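Endo-b-1,4-glucanase (PDB 1KS8) probably catalyses the endohydrolysis of beta-1,4-glucosidic linkages in cellulose, lichenin and cereal beta-D-glucans, as a family 9 glycosyl hydrolase of a termite. Local coordinates at residues 212-215 / 216-219; 255-258 / 259-263; 152-155 / 156-159. All coordinates share one frame; numbering follows the deposited sequence.

Contact 1: residues 212-215 / 216-219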
loop_
_atom_site.group_PDB
_atom_site.type_symbol
_atom_site.label_atom_id
_atom_site.label_comp_id
_atom_site.label_asym_id
_atom_site.label_seq_id
_atom_site.Cartn_x
_atom_site.Cartn_y
_atom_site.Cartn_z
ATOM N N ARG A 212 1.480 8.382 -16.592
ATOM C CA ARG A 212 0.228 9.006 -17.006
ATOM C C ARG A 212 -1.025 8.618 -16.219
ATOM O O ARG A 212 -1.890 9.463 -15.987
ATOM C CB ARG A 212 0.025 8.778 -18.505
ATOM C CG ARG A 212 1.115 9.450 -19.328
ATOM C CD ARG A 212 1.039 9.111 -20.807
ATOM N NE ARG A 212 2.116 9.760 -21.551
ATOM C CZ ARG A 212 3.412 9.525 -21.357
ATOM N NH1 ARG A 212 3.799 8.647 -20.441
ATOM N NH2 ARG A 212 4.321 10.173 -22.072
ATOM N N ASP A 213 -1.133 7.364 -15.793
ATOM C CA ASP A 213 -2.315 6.963 -15.033
ATOM C C ASP A 213 -2.360 7.659 -13.672
ATOM O O ASP A 213 -3.436 7.880 -13.115
ATOM C CB ASP A 213 -2.362 5.437 -14.861
ATOM C CG ASP A 213 -1.179 4.893 -14.091
ATOM O OD1 ASP A 213 -0.037 5.283 -14.398
ATOM O OD2 ASP A 213 -1.392 4.059 -13.183
ATOM N N GLU A 214 -1.190 8.020 -13.150
ATOM C CA GLU A 214 -1.101 8.704 -11.863
ATOM C C GLU A 214 -1.708 10.102 -11.911
ATOM O O GLU A 214 -2.294 10.568 -10.933
ATOM C CB GLU A 214 0.357 8.811 -11.411
ATOM C CG GLU A 214 0.975 7.498 -10.972
ATOM C CD GLU A 214 0.215 6.862 -9.832
ATOM O OE1 GLU A 214 -0.210 7.603 -8.920
ATOM O OE2 GLU A 214 0.047 5.625 -9.844
ATOM N N LEU A 215 -1.552 10.780 -13.042
ATOM C CA LEU A 215 -2.103 12.122 -13.189
ATOM C C LEU A 215 -3.630 12.071 -13.141
ATOM O O LEU A 215 -4.273 12.926 -12.533
ATOM C CB LEU A 215 -1.629 12.748 -14.506
ATOM C CG LEU A 215 -0.131 13.069 -14.566
ATOM C CD1 LEU A 215 0.238 13.565 -15.958
ATOM C CD2 LEU A 215 0.209 14.117 -13.515
ATOM N N VAL A 216 -4.205 11.055 -13.777
ATOM C CA VAL A 216 -5.656 10.892 -13.792
ATOM C C VAL A 216 -6.142 10.498 -12.396
ATOM O O VAL A 216 -7.147 11.010 -11.906
ATOM C CB VAL A 216 -6.083 9.795 -14.796
ATOM C CG1 VAL A 216 -7.595 9.684 -14.831
ATOM C CG2 VAL A 216 -5.539 10.115 -16.186
ATOM N N TRP A 217 -5.412 9.581 -11.770
ATOM C CA TRP A 217 -5.718 9.087 -10.428
ATOM C C TRP A 217 -5.718 10.252 -9.435
ATOM O O TRP A 217 -6.665 10.422 -8.662
ATOM C CB TRP A 217 -4.660 8.037 -10.059
ATOM C CG TRP A 217 -4.716 7.401 -8.688
ATOM C CD1 TRP A 217 -3.722 7.424 -7.747
ATOM C CD2 TRP A 217 -5.725 6.513 -8.175
ATOM N NE1 TRP A 217 -4.040 6.602 -6.694
ATOM C CE2 TRP A 217 -5.262 6.029 -6.928
ATOM C CE3 TRP A 217 -6.970 6.075 -8.649
ATOM C CZ2 TRP A 217 -5.999 5.127 -6.151
ATOM C CZ3 TRP A 217 -7.704 5.175 -7.873
ATOM C CH2 TRP A 217 -7.214 4.712 -6.639
ATOM N N ALA A 218 -4.662 11.060 -9.468
ATOM C CA ALA A 218 -4.542 12.209 -8.576
ATOM C C ALA A 218 -5.652 13.231 -8.821
ATOM O O ALA A 218 -6.250 13.752 -7.876
ATOM C CB ALA A 218 -3.176 12.869 -8.755
ATOM N N ALA A 219 -5.925 13.519 -10.090
ATOM C CA ALA A 219 -6.965 14.482 -10.433
ATOM C C ALA A 219 -8.323 14.006 -9.934
ATOM O O ALA A 219 -9.109 14.791 -9.403
ATOM C CB ALA A 219 -7.008 14.699 -11.944
#
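Trp217 N, Ala218 N and Ala219 N reach back to Asp213 O, Glu214 O and Leu215 O in successive i to i+4 hydrogen bonds of 2.9, 2.8 and 3.0 Å, early in helix 212-226. Glu214 and Trp217, three residues apart, run side by side in the same direction. The Glu214 chain bends at chi2 (-58°), which carries its carboxylate along the helix until OE1 lies 3.7 Å from Trp217 CD1. The carboxylate is turned 76° from the ring plane and approaches the indole obliquely; OE1 also faces the Glu154 carboxylate. Trp217 has CG anti to its own N (chi1 178°), which sets the indole alongside the Glu214 chain, where NE1 is hydrogen-bonded to Glu154. Val216 CG2 lies 3.7 Å from Arg212 O, and the side chain packs on Leu238 and Tyr239 of helix 229-241 and Val260 of helix 257-268. Asp213 and Glu214 bind calcium in a structure of this enzyme, but no calcium is bound here. Glu214 OE2 is salt-bridged to Lys256, which probably offsets part of the negative charge of this buried carboxylate.

Contact 2: residues 255-258 / 259-263; sequences SKVS and GVQVL
Val260 N donates to Lys256 O at 2.9 Å, and so makes the N-cap residue Lys256 an acceptor of the first turn of helix 257-268. Gln261 N to Val257 O and Val262 N to Ser258 O continue the ladder. Van der Waals contact comes mainly from Val257 and Gln261, which lie alongside each other. Gln261 CG, anti to the carbonyl carbon (chi1 -70°), is 3.2 Å from Val257 O, and chi2 of 162° then runs the chain back alongside Val257, laying OE1 just 3.1 Å from Val257 CG1, a tight fit. Polar side-chain links run through a water 2.6 Å from Ser258 OG; it also accepts a weak bond from Gln261 NE2. Ser258 OG is further bonded to Gly250 N, and Gln261 OE1 to Tyr239 OH. An alanine at Gln261 would remove the amide, and would probably leave Tyr239 OH and the water each without one partner and open a gap beside Val257 CG1. Lys256 NZ makes salt bridges to Glu214 and Glu154 and a hydrogen bond to Asn252 O, and the chain makes a cation-pi contact with Trp217. In the fold, this helix start lies between helix 212-226, where Val260 meets Trp217, and helix 271-286, where Ser258 meets Tyr280 and Gln261 meets Val277; Val262 also touches Trp74 of helix 62-78.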
loop_
_atom_site.group_PDB
_atom_site.type_symbol
_atom_site.label_atom_id
_atom_site.label_comp_id
_atom_site.label_asym_id
_atom_site.label_seq_id
_atom_site.Cartn_x
_atom_site.Cartn_y
_atom_site.Cartn_z
ATOM N N SER A 255 0.619 0.471 -11.472
ATOM C CA SER A 255 -0.418 0.602 -12.489
ATOM C C SER A 255 -1.763 0.375 -11.829
ATOM O O SER A 255 -2.021 -0.698 -11.282
ATOM C CB SER A 255 -0.207 -0.421 -13.606
ATOM O OG SER A 255 -1.162 -0.246 -14.639
ATOM N N LYS A 256 -2.625 1.382 -11.885
ATOM C CA LYS A 256 -3.933 1.277 -11.261
ATOM C C LYS A 256 -5.074 1.736 -12.156
ATOM O O LYS A 256 -5.974 2.452 -11.714
ATOM C CB LYS A 256 -3.937 2.076 -9.961
ATOM C CG LYS A 256 -3.422 3.495 -10.118
ATOM C CD LYS A 256 -3.282 4.180 -8.773
ATOM C CE LYS A 256 -2.305 3.450 -7.865
ATOM N NZ LYS A 256 -0.931 3.403 -8.436
ATOM N N VAL A 257 -5.039 1.308 -13.413
ATOM C CA VAL A 257 -6.077 1.665 -14.369
ATOM C C VAL A 257 -7.459 1.288 -13.840
ATOM O O VAL A 257 -8.406 2.065 -13.957
ATOM C CB VAL A 257 -5.844 0.959 -15.722
ATOM C CG1 VAL A 257 -6.927 1.351 -16.708
ATOM C CG2 VAL A 257 -4.469 1.328 -16.266
ATOM N N SER A 258 -7.579 0.100 -13.254
ATOM C CA SER A 258 -8.865 -0.341 -12.722
ATOM C C SER A 258 -9.304 0.513 -11.539
ATOM O O SER A 258 -10.498 0.724 -11.325
ATOM C CB SER A 258 -8.799 -1.811 -12.305
ATOM O OG SER A 258 -8.677 -2.651 -13.439
ATOM N N GLY A 259 -8.338 0.994 -10.763
ATOM C CA GLY A 259 -8.666 1.841 -9.632
ATOM C C GLY A 259 -9.231 3.145 -10.158
ATOM O O GLY A 259 -10.251 3.632 -9.676
ATOM N N VAL A 260 -8.564 3.706 -11.163
ATOM C CA VAL A 260 -8.998 4.957 -11.779
ATOM C C VAL A 260 -10.403 4.805 -12.349
ATOM O O VAL A 260 -11.268 5.658 -12.147
ATOM C CB VAL A 260 -8.047 5.370 -12.926
ATOM C CG1 VAL A 260 -8.660 6.504 -13.737
ATOM C CG2 VAL A 260 -6.706 5.804 -12.355
ATOM N N GLN A 261 -10.623 3.705 -13.055
ATOM C CA GLN A 261 -11.912 3.436 -13.674
ATOM C C GLN A 261 -13.063 3.247 -12.690
ATOM O O GLN A 261 -14.141 3.811 -12.877
ATOM C CB GLN A 261 -11.781 2.223 -14.593
ATOM C CG GLN A 261 -10.949 2.529 -15.832
ATOM C CD GLN A 261 -10.427 1.292 -16.532
ATOM O OE1 GLN A 261 -9.911 1.372 -17.649
ATOM N NE2 GLN A 261 -10.544 0.143 -15.880
ATOM N N VAL A 262 -12.853 2.466 -11.635
ATOM C CA VAL A 262 -13.930 2.262 -10.679
ATOM C C VAL A 262 -14.167 3.541 -9.874
ATOM O O VAL A 262 -15.288 3.813 -9.443
ATOM C CB VAL A 262 -13.636 1.053 -9.742
ATOM C CG1 VAL A 262 -12.610 1.424 -8.687
ATOM C CG2 VAL A 262 -14.928 0.564 -9.108
ATOM N N LEU A 263 -13.116 4.339 -9.700
ATOM C CA LEU A 263 -13.228 5.598 -8.966
ATOM C C LEU A 263 -14.033 6.591 -9.810
ATOM O O LEU A 263 -14.988 7.198 -9.325
ATOM C CB LEU A 263 -11.837 6.180 -8.687
ATOM C CG LEU A 263 -11.594 6.985 -7.402
ATOM C CD1 LEU A 263 -10.396 7.902 -7.626
ATOM C CD2 LEU A 263 -12.810 7.803 -7.016
HETATM O O HOH W 1 -10.180 -2.455 -15.544
#

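Contact 3: residues 152-155 / 156-159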
loop_
_atom_site.group_PDB
_atom_site.type_symbol
_atom_site.label_atom_id
_atom_site.label_comp_id
_atom_site.label_asym_id
_atom_site.label_seq_id
_atom_site.Cartn_x
_atom_site.Cartn_y
_atom_site.Cartn_z
ATOM N N ALA A 152 4.826 12.144 -7.359
ATOM C CA ALA A 152 4.111 13.321 -6.878
ATOM C C ALA A 152 2.602 13.110 -6.997
ATOM O O ALA A 152 1.834 13.511 -6.119
ATOM C CB ALA A 152 4.534 14.554 -7.675
ATOM N N GLY A 153 2.188 12.475 -8.090
ATOM C CA GLY A 153 0.778 12.210 -8.308
ATOM C C GLY A 153 0.179 11.250 -7.296
ATOM O O GLY A 153 -0.895 11.506 -6.752
ATOM N N GLU A 154 0.863 10.140 -7.031
ATOM C CA GLU A 154 0.338 9.178 -6.071
ATOM C C GLU A 154 0.292 9.799 -4.684
ATOM O O GLU A 154 -0.633 9.547 -3.917
ATOM C CB GLU A 154 1.193 7.909 -6.037
ATOM C CG GLU A 154 0.581 6.782 -5.204
ATOM C CD GLU A 154 -0.781 6.348 -5.723
ATOM O OE1 GLU A 154 -0.884 6.060 -6.935
ATOM O OE2 GLU A 154 -1.747 6.290 -4.930
ATOM N N THR A 155 1.292 10.614 -4.364
ATOM C CA THR A 155 1.326 11.264 -3.062
ATOM C C THR A 155 0.185 12.274 -2.954
ATOM O O THR A 155 -0.446 12.394 -1.905
ATOM C CB THR A 155 2.684 11.952 -2.820
ATOM O OG1 THR A 155 3.730 10.979 -2.954
ATOM C CG2 THR A 155 2.742 12.543 -1.414
ATOM N N ALA A 156 -0.091 12.989 -4.042
ATOM C CA ALA A 156 -1.187 13.953 -4.039
ATOM C C ALA A 156 -2.505 13.204 -3.812
ATOM O O ALA A 156 -3.386 13.674 -3.087
ATOM C CB ALA A 156 -1.228 14.703 -5.359
ATOM N N ALA A 157 -2.634 12.034 -4.431
ATOM C CA ALA A 157 -3.834 11.220 -4.282
ATOM C C ALA A 157 -3.992 10.769 -2.834
ATOM O O ALA A 157 -5.084 10.829 -2.270
ATOM C CB ALA A 157 -3.763 10.004 -5.200
ATOM N N ALA A 158 -2.894 10.317 -2.232
ATOM C CA ALA A 158 -2.926 9.859 -0.849
ATOM C C ALA A 158 -3.342 10.996 0.078
ATOM O O ALA A 158 -4.160 10.809 0.981
ATOM C CB ALA A 158 -1.554 9.323 -0.440
ATOM N N LEU A 159 -2.779 12.177 -0.152
ATOM C CA LEU A 159 -3.093 13.338 0.671
ATOM C C LEU A 159 -4.549 13.765 0.501
ATOM O O LEU A 159 -5.224 14.096 1.478
ATOM C CB LEU A 159 -2.149 14.489 0.322
ATOM C CG LEU A 159 -0.688 14.241 0.708
ATOM C CD1 LEU A 159 0.200 15.273 0.032
ATOM C CD2 LEU A 159 -0.532 14.302 2.217
#
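Thr155 and Leu159 sit one turn apart on helix 149-165, and they make the main side-chain contact between residues 152-155 and 156-159. Four backbone hydrogen bonds frame it: Ala156 N to Ala152 O, Ala157 N to Gly153 O, Ala158 N to Glu154 O and Leu159 N to Thr155 O, each 2.9 Å long, an unbroken alpha-helical run. The apolar contacts start from Thr155, whose methyl CG2 is anti to the backbone N (OG1 chi1 -57°). This sends CG2 along the helix to within 4.0 Å of Leu159 CD1, with the two side chains pointing the same way. Leu159 also folds back over the turn, bringing its CG 3.2 Å from Thr155 O. The alanines fill the other faces with single methyls close to the preceding carbonyls: Ala156 CB is 3.4 Å from Ala152 O, and Ala157 CB is equally near Glu154 O. Polar contacts lead elsewhere. Thr155 OG1 bonds back to Leu151 O, a common way for a threonine to satisfy its hydroxyl inside a helix. Glu154 has CG anti to its N (chi1 -172°) and bends at chi2 (60°), so the carboxylate lies across from Ala157, with OE2 4.2 Å from Ala157 CB. OE2 is hydrogen-bonded to Thr70 OG1 of helix 62-78 and Trp217 NE1 of helix 212-226, and OE1 is salt-bridged to Lys256, so the carboxylate joins its own helix to two others and to the N-cap of helix 257-268. Helix 149-165 packs against helices 62-78 (Ala158 on Ala69), 89-106 (Leu159 on Phe103), 171-190 (Leu159 on Leu177) and 212-226 (Ala157 on Trp221), helix-on-helix packing of the (alpha/alpha)6 fold to which this family 9 catalytic domain belongs.

How the contacts relate
The three contacts come from three helices that meet at one buried polar cluster. Contacts 1 and 2 have centres 9 Å apart, as do contacts 1 and 3, whereas contacts 2 and 3 are 14 Å apart. Lys256 NZ of contact 2 is salt-bridged to both others, 2.8 Å from Glu214 OE2 and 3.1 Å from Glu154 OE1. Glu214 OE1 and Glu154 OE1 approach to 2.6 Å, so one carboxylate may well be protonated in this pH 2.5 crystal. Trp217 NE1 lies 2.9 Å from Glu154 OE2, and its ring packs against the Lys256 chain. Asp213 and Glu214, calcium-binding residues in a structure of this enzyme together with Asp210 and Asp254, put the cluster beside that site, which is empty here.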